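Local coordinates for protein uncharacterized tRNA/rRNA methyltransferase HI_0380 (Haemophilus influenzae, PDB 3ILK) that probably methylates tRNA or rRNA, using S-adenosyl-L-methionine as the methyl donor, at residues A25-V39 against L51-V65. Numbering follows the deposited sequence. Where two conformers were deposited one is given.
With SO4 (sulfate ion), chain I.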
loop_
_atom_site.group_PDB
_atom_site.type_symbol
_atom_site.label_atom_id
_atom_site.label_comp_id
_atom_site.label_asym_id
_atom_site.label_seq_id
_atom_site.Cartn_x
_atom_site.Cartn_y
_atom_site.Cartn_z
ATOM N N ALA A 25 -11.061 5.159 -19.518
ATOM C CA ALA A 25 -11.366 3.750 -19.862
ATOM C C ALA A 25 -10.198 2.842 -19.479
ATOM O O ALA A 25 -10.383 1.800 -18.869
ATOM C CB ALA A 25 -11.618 3.611 -21.364
ATOM N N ARG A 26 -8.993 3.244 -19.860
ATOM C CA ARG A 26 -7.771 2.562 -19.367
ATOM C C ARG A 26 -7.716 2.444 -17.818
ATOM O O ARG A 26 -7.583 1.316 -17.279
ATOM C CB ARG A 26 -6.519 3.237 -19.988
ATOM C CG ARG A 26 -5.180 2.554 -19.659
ATOM C CD ARG A 26 -4.035 3.404 -20.149
ATOM N NE ARG A 26 -2.739 2.703 -20.098
ATOM C CZ ARG A 26 -1.589 3.219 -20.508
ATOM N NH1 ARG A 26 -1.545 4.431 -21.025
ATOM N NH2 ARG A 26 -0.483 2.517 -20.411
ATOM N N ALA A 27 -7.849 3.570 -17.095
ATOM C CA ALA A 27 -7.861 3.545 -15.602
ATOM C C ALA A 27 -8.895 2.552 -15.031
ATOM O O ALA A 27 -8.561 1.697 -14.201
ATOM C CB ALA A 27 -8.085 4.968 -14.989
HETATM N N MSE A 28 -10.105 2.622 -15.540
HETATM C CA MSE A 28 -11.145 1.657 -15.199
HETATM C C MSE A 28 -10.737 0.181 -15.407
HETATM O O MSE A 28 -10.990 -0.686 -14.510
HETATM C CB MSE A 28 -12.403 1.908 -16.041
HETATM C CG MSE A 28 -13.078 3.247 -15.791
HETATM SE SE MSE A 28 -14.539 3.649 -16.996
HETATM C CE MSE A 28 -15.724 2.156 -16.810
ATOM N N LYS A 29 -10.234 -0.131 -16.599
ATOM C CA LYS A 29 -9.874 -1.496 -16.914
ATOM C C LYS A 29 -8.747 -2.027 -16.017
ATOM O O LYS A 29 -8.754 -3.205 -15.680
ATOM C CB LYS A 29 -9.514 -1.670 -18.406
ATOM C CG LYS A 29 -9.423 -3.153 -18.859
ATOM C CD LYS A 29 -9.232 -3.259 -20.332
ATOM C CE LYS A 29 -9.252 -4.714 -20.812
ATOM N NZ LYS A 29 -9.181 -4.749 -22.275
ATOM N N THR A 30 -7.792 -1.180 -15.627
ATOM C CA THR A 30 -6.710 -1.643 -14.760
ATOM C C THR A 30 -7.305 -2.126 -13.442
ATOM O O THR A 30 -6.662 -2.863 -12.740
ATOM C CB THR A 30 -5.643 -0.537 -14.420
ATOM O OG1 THR A 30 -6.261 0.546 -13.710
ATOM C CG2 THR A 30 -4.995 0.009 -15.650
HETATM N N MSE A 31 -8.524 -1.685 -13.102
HETATM C CA MSE A 31 -9.116 -2.025 -11.797
HETATM C C MSE A 31 -10.317 -2.945 -11.913
HETATM O O MSE A 31 -10.883 -3.367 -10.900
HETATM C CB MSE A 31 -9.474 -0.769 -10.981
HETATM C CG MSE A 31 -8.267 0.059 -10.605
HETATM SE SE MSE A 31 -7.019 -0.857 -9.422
HETATM C CE MSE A 31 -5.341 -0.465 -10.305
ATOM N N GLY A 32 -10.698 -3.310 -13.126
ATOM C CA GLY A 32 -11.802 -4.273 -13.267
ATOM C C GLY A 32 -13.180 -3.644 -13.523
ATOM O O GLY A 32 -14.186 -4.372 -13.536
ATOM N N LEU A 33 -13.237 -2.320 -13.706
ATOM C CA LEU A 33 -14.503 -1.626 -14.050
ATOM C C LEU A 33 -14.760 -1.732 -15.538
ATOM O O LEU A 33 -13.812 -1.747 -16.360
ATOM C CB LEU A 33 -14.497 -0.146 -13.622
ATOM C CG LEU A 33 -14.513 0.078 -12.105
ATOM C CD1 LEU A 33 -14.428 1.561 -11.751
ATOM C CD2 LEU A 33 -15.737 -0.600 -11.437
ATOM N N THR A 34 -16.023 -1.826 -15.898
ATOM C CA THR A 34 -16.375 -1.989 -17.321
ATOM C C THR A 34 -17.476 -1.067 -17.846
ATOM O O THR A 34 -17.657 -0.999 -19.056
ATOM C CB THR A 34 -16.863 -3.419 -17.589
ATOM O OG1 THR A 34 -17.934 -3.692 -16.677
ATOM C CG2 THR A 34 -15.746 -4.448 -17.347
ATOM N N GLN A 35 -18.258 -0.412 -16.985
ATOM C CA GLN A 35 -19.424 0.325 -17.483
ATOM C C GLN A 35 -19.186 1.796 -17.510
ATOM O O GLN A 35 -19.149 2.427 -16.462
ATOM C CB GLN A 35 -20.655 0.110 -16.632
ATOM C CG GLN A 35 -20.938 -1.334 -16.280
ATOM C CD GLN A 35 -21.958 -1.938 -17.183
ATOM O OE1 GLN A 35 -23.099 -2.167 -16.775
ATOM N NE2 GLN A 35 -21.580 -2.171 -18.440
ATOM N N LEU A 36 -19.089 2.328 -18.711
ATOM C CA LEU A 36 -18.780 3.708 -18.938
ATOM C C LEU A 36 -19.973 4.430 -19.633
ATOM O O LEU A 36 -20.540 3.939 -20.612
ATOM C CB LEU A 36 -17.490 3.813 -19.808
ATOM C CG LEU A 36 -17.125 5.251 -20.163
ATOM C CD1 LEU A 36 -16.702 6.022 -18.895
ATOM C CD2 LEU A 36 -15.988 5.293 -21.245
ATOM N N CYS A 37 -20.321 5.600 -19.110
ATOM C CA CYS A 37 -21.344 6.467 -19.683
ATOM C C CYS A 37 -20.813 7.901 -19.824
ATOM O O CYS A 37 -20.284 8.483 -18.848
ATOM C CB CYS A 37 -22.569 6.409 -18.785
ATOM S SG CYS A 37 -23.971 7.408 -19.284
ATOM N N LEU A 38 -20.920 8.435 -21.046
ATOM C CA LEU A 38 -20.590 9.816 -21.430
ATOM C C LEU A 38 -21.841 10.717 -21.574
ATOM O O LEU A 38 -22.823 10.309 -22.224
ATOM C CB LEU A 38 -19.786 9.801 -22.737
ATOM C CG LEU A 38 -18.643 8.756 -22.859
ATOM C CD1 LEU A 38 -17.930 8.888 -24.224
ATOM C CD2 LEU A 38 -17.627 8.911 -21.678
ATOM N N VAL A 39 -21.821 11.888 -20.911
ATOM C CA VAL A 39 -22.845 12.924 -21.103
ATOM C C VAL A 39 -22.269 13.971 -22.014
ATOM O O VAL A 39 -21.239 14.599 -21.697
ATOM C CB VAL A 39 -23.331 13.524 -19.795
ATOM C CG1 VAL A 39 -24.522 14.544 -19.990
ATOM C CG2 VAL A 39 -23.785 12.369 -18.768
ATOM N N LEU A 51 -5.770 6.377 -26.750
ATOM C CA LEU A 51 -5.387 6.532 -25.346
ATOM C C LEU A 51 -5.961 5.442 -24.403
ATOM O O LEU A 51 -5.610 5.376 -23.193
ATOM C CB LEU A 51 -5.723 7.965 -24.870
ATOM C CG LEU A 51 -4.629 9.017 -25.104
ATOM C CD1 LEU A 51 -4.194 9.054 -26.577
ATOM C CD2 LEU A 51 -5.063 10.397 -24.653
ATOM N N SER A 52 -6.858 4.594 -24.926
ATOM C CA SER A 52 -7.436 3.540 -24.087
ATOM C C SER A 52 -6.409 2.409 -23.899
ATOM O O SER A 52 -6.478 1.610 -22.941
ATOM C CB SER A 52 -8.758 3.022 -24.678
ATOM O OG SER A 52 -8.482 2.137 -25.744
ATOM N N ALA A 53 -5.473 2.334 -24.838
ATOM C CA ALA A 53 -4.320 1.449 -24.702
ATOM C C ALA A 53 -4.662 -0.039 -24.453
ATOM O O ALA A 53 -4.068 -0.670 -23.597
ATOM C CB ALA A 53 -3.342 1.997 -23.605
ATOM N N GLY A 54 -5.621 -0.575 -25.194
ATOM C CA GLY A 54 -6.107 -1.930 -24.981
ATOM C C GLY A 54 -7.439 -1.964 -24.228
ATOM O O GLY A 54 -8.028 -3.050 -24.021
ATOM N N ALA A 55 -7.921 -0.801 -23.804
ATOM C CA ALA A 55 -9.230 -0.733 -23.189
ATOM C C ALA A 55 -10.295 -0.260 -24.188
ATOM O O ALA A 55 -11.289 0.394 -23.812
ATOM C CB ALA A 55 -9.190 0.169 -21.966
ATOM N N GLU A 56 -10.122 -0.587 -25.459
ATOM C CA GLU A 56 -11.073 -0.149 -26.475
ATOM C C GLU A 56 -12.490 -0.665 -26.222
ATOM O O GLU A 56 -13.466 0.021 -26.538
ATOM C CB GLU A 56 -10.641 -0.569 -27.877
ATOM C CG GLU A 56 -9.413 0.157 -28.428
ATOM C CD GLU A 56 -8.095 -0.447 -27.944
ATOM O OE1 GLU A 56 -8.119 -1.338 -27.068
ATOM O OE2 GLU A 56 -7.024 -0.037 -28.452
ATOM N N ASN A 57 -12.596 -1.879 -25.687
ATOM C CA ASN A 57 -13.897 -2.494 -25.472
ATOM C C ASN A 57 -14.784 -1.572 -24.636
ATOM O O ASN A 57 -16.005 -1.399 -24.922
ATOM C CB ASN A 57 -13.755 -3.874 -24.807
ATOM C CG ASN A 57 -13.076 -3.804 -23.410
ATOM O OD1 ASN A 57 -11.920 -3.334 -23.254
ATOM N ND2 ASN A 57 -13.798 -4.271 -22.392
ATOM N N ILE A 58 -14.164 -0.965 -23.618
ATOM C CA ILE A 58 -14.881 -0.063 -22.687
ATOM C C ILE A 58 -15.399 1.175 -23.429
ATOM O O ILE A 58 -16.548 1.536 -23.270
ATOM C CB ILE A 58 -14.021 0.249 -21.420
ATOM C CG1 ILE A 58 -13.755 -1.056 -20.633
ATOM C CG2 ILE A 58 -14.650 1.383 -20.588
ATOM C CD1 ILE A 58 -12.723 -0.972 -19.459
ATOM N N VAL A 59 -14.565 1.757 -24.299
ATOM C CA VAL A 59 -14.943 2.900 -25.125
ATOM C C VAL A 59 -16.033 2.538 -26.143
ATOM O O VAL A 59 -16.988 3.325 -26.328
ATOM C CB VAL A 59 -13.713 3.459 -25.873
ATOM C CG1 VAL A 59 -14.089 4.662 -26.801
ATOM C CG2 VAL A 59 -12.623 3.817 -24.899
ATOM N N LYS A 60 -15.927 1.347 -26.760
ATOM C CA LYS A 60 -16.950 0.874 -27.736
ATOM C C LYS A 60 -18.307 0.722 -27.088
ATOM O O LYS A 60 -19.353 1.111 -27.648
ATOM C CB LYS A 60 -16.557 -0.504 -28.345
ATOM C CG LYS A 60 -15.381 -0.507 -29.316
ATOM C CD LYS A 60 -15.136 -1.968 -29.792
ATOM C CE LYS A 60 -13.921 -2.061 -30.680
ATOM N NZ LYS A 60 -13.579 -3.466 -31.096
ATOM N N ASN A 61 -18.302 0.134 -25.890
ATOM C CA ASN A 61 -19.565 -0.207 -25.238
ATOM C C ASN A 61 -20.164 0.921 -24.421
ATOM O O ASN A 61 -21.233 0.782 -23.864
ATOM C CB ASN A 61 -19.396 -1.513 -24.435
ATOM C CG ASN A 61 -19.254 -2.754 -25.359
ATOM O OD1 ASN A 61 -18.304 -3.506 -25.260
ATOM N ND2 ASN A 61 -20.199 -2.949 -26.239
ATOM N N ALA A 62 -19.489 2.055 -24.346
ATOM C CA ALA A 62 -19.979 3.163 -23.544
ATOM C C ALA A 62 -21.316 3.667 -24.035
ATOM O O ALA A 62 -21.579 3.720 -25.223
ATOM C CB ALA A 62 -18.973 4.315 -23.481
ATOM N N ARG A 63 -22.195 3.954 -23.071
ATOM C CA ARG A 63 -23.353 4.771 -23.296
ATOM C C ARG A 63 -22.977 6.219 -23.620
ATOM O O ARG A 63 -21.988 6.747 -23.128
ATOM C CB ARG A 63 -24.210 4.808 -22.048
ATOM C CG ARG A 63 -24.868 3.581 -21.836
ATOM C CD ARG A 63 -25.849 3.708 -20.683
ATOM N NE ARG A 63 -26.290 2.347 -20.429
ATOM C CZ ARG A 63 -27.322 2.013 -19.684
ATOM N NH1 ARG A 63 -28.047 2.960 -19.089
ATOM N NH2 ARG A 63 -27.609 0.723 -19.566
ATOM N N VAL A 64 -23.825 6.841 -24.429
ATOM C CA VAL A 64 -23.690 8.248 -24.724
ATOM C C VAL A 64 -25.047 8.893 -24.705
ATOM O O VAL A 64 -25.890 8.641 -25.576
ATOM C CB VAL A 64 -23.052 8.501 -26.056
ATOM C CG1 VAL A 64 -22.746 9.989 -26.148
ATOM C CG2 VAL A 64 -21.788 7.703 -26.169
ATOM N N VAL A 65 -25.230 9.760 -23.712
ATOM C CA VAL A 65 -26.515 10.422 -23.505
ATOM C C VAL A 65 -26.308 11.940 -23.399
ATOM O O VAL A 65 -25.165 12.437 -23.260
ATOM C CB VAL A 65 -27.293 9.864 -22.243
ATOM C CG1 VAL A 65 -27.563 8.328 -22.388
ATOM C CG2 VAL A 65 -26.551 10.173 -20.888
HETATM S S SO4 I . 1.835 5.351 -22.106
HETATM O O1 SO4 I . 1.682 4.054 -22.738
HETATM O O2 SO4 I . 1.408 6.401 -23.037
HETATM O O3 SO4 I . 0.991 5.429 -20.922
HETATM O O4 SO4 I . 3.209 5.596 -21.720
HETATM O O HOH W 1 -18.353 0.669 -21.442
#
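I58 wedges between helix 18-31 and strand 35-39, joining two successive beta-alpha units at the edge of the parallel sheet in this SPOUT methyltransferase domain. Its two branches divide the work. CG2, anti to the backbone N, packs between A25 CB and L36 CB, while the other branch extends (chi2 171°) until CD1 presses on K29 CB at 3.4 Å, a tight carbon contact. V59 adds CG2 against A25 CB.

K29 illustrates how a lysine can be apolar along its stem and polar at its end. With CG anti to the backbone N (chi1 -167°) and the remaining chain extended, its CD runs over A55 CB and its NZ arrives above the turn 52-55. There NZ donates to G54 O at 2.7 Å and to N57 OD1 at 3.2 Å; the second approach comes from above the amide carbonyl plane, 43° out of it. The ammonium thus ties the type I' turn and the first turn of helix 56-61 to helix 18-31. One turn earlier R26, equally extended, has A53 CB over one face of its guanidinium, toward the rim, while NH1 donates at 2.7 Å to O3 of a sulfate, probably from the crystallisation liquor. That sulfate is also held by N20 and N144 of the second subunit, whose Y140 packs on R26 and K29.

Farther along, strand 63-65 forms the sheet's edge within this chain, parallel to strand 35-39. C37 SG, R63 CB and V65 CG2 lie on one face, where helix 68-71 packs; L38 and V64 occupy the other. Before the strands pair, one water bridges T34 O, L36 N and I58 O. V65 N then donates to L38 O at 2.9 Å and L38 N to R63 O.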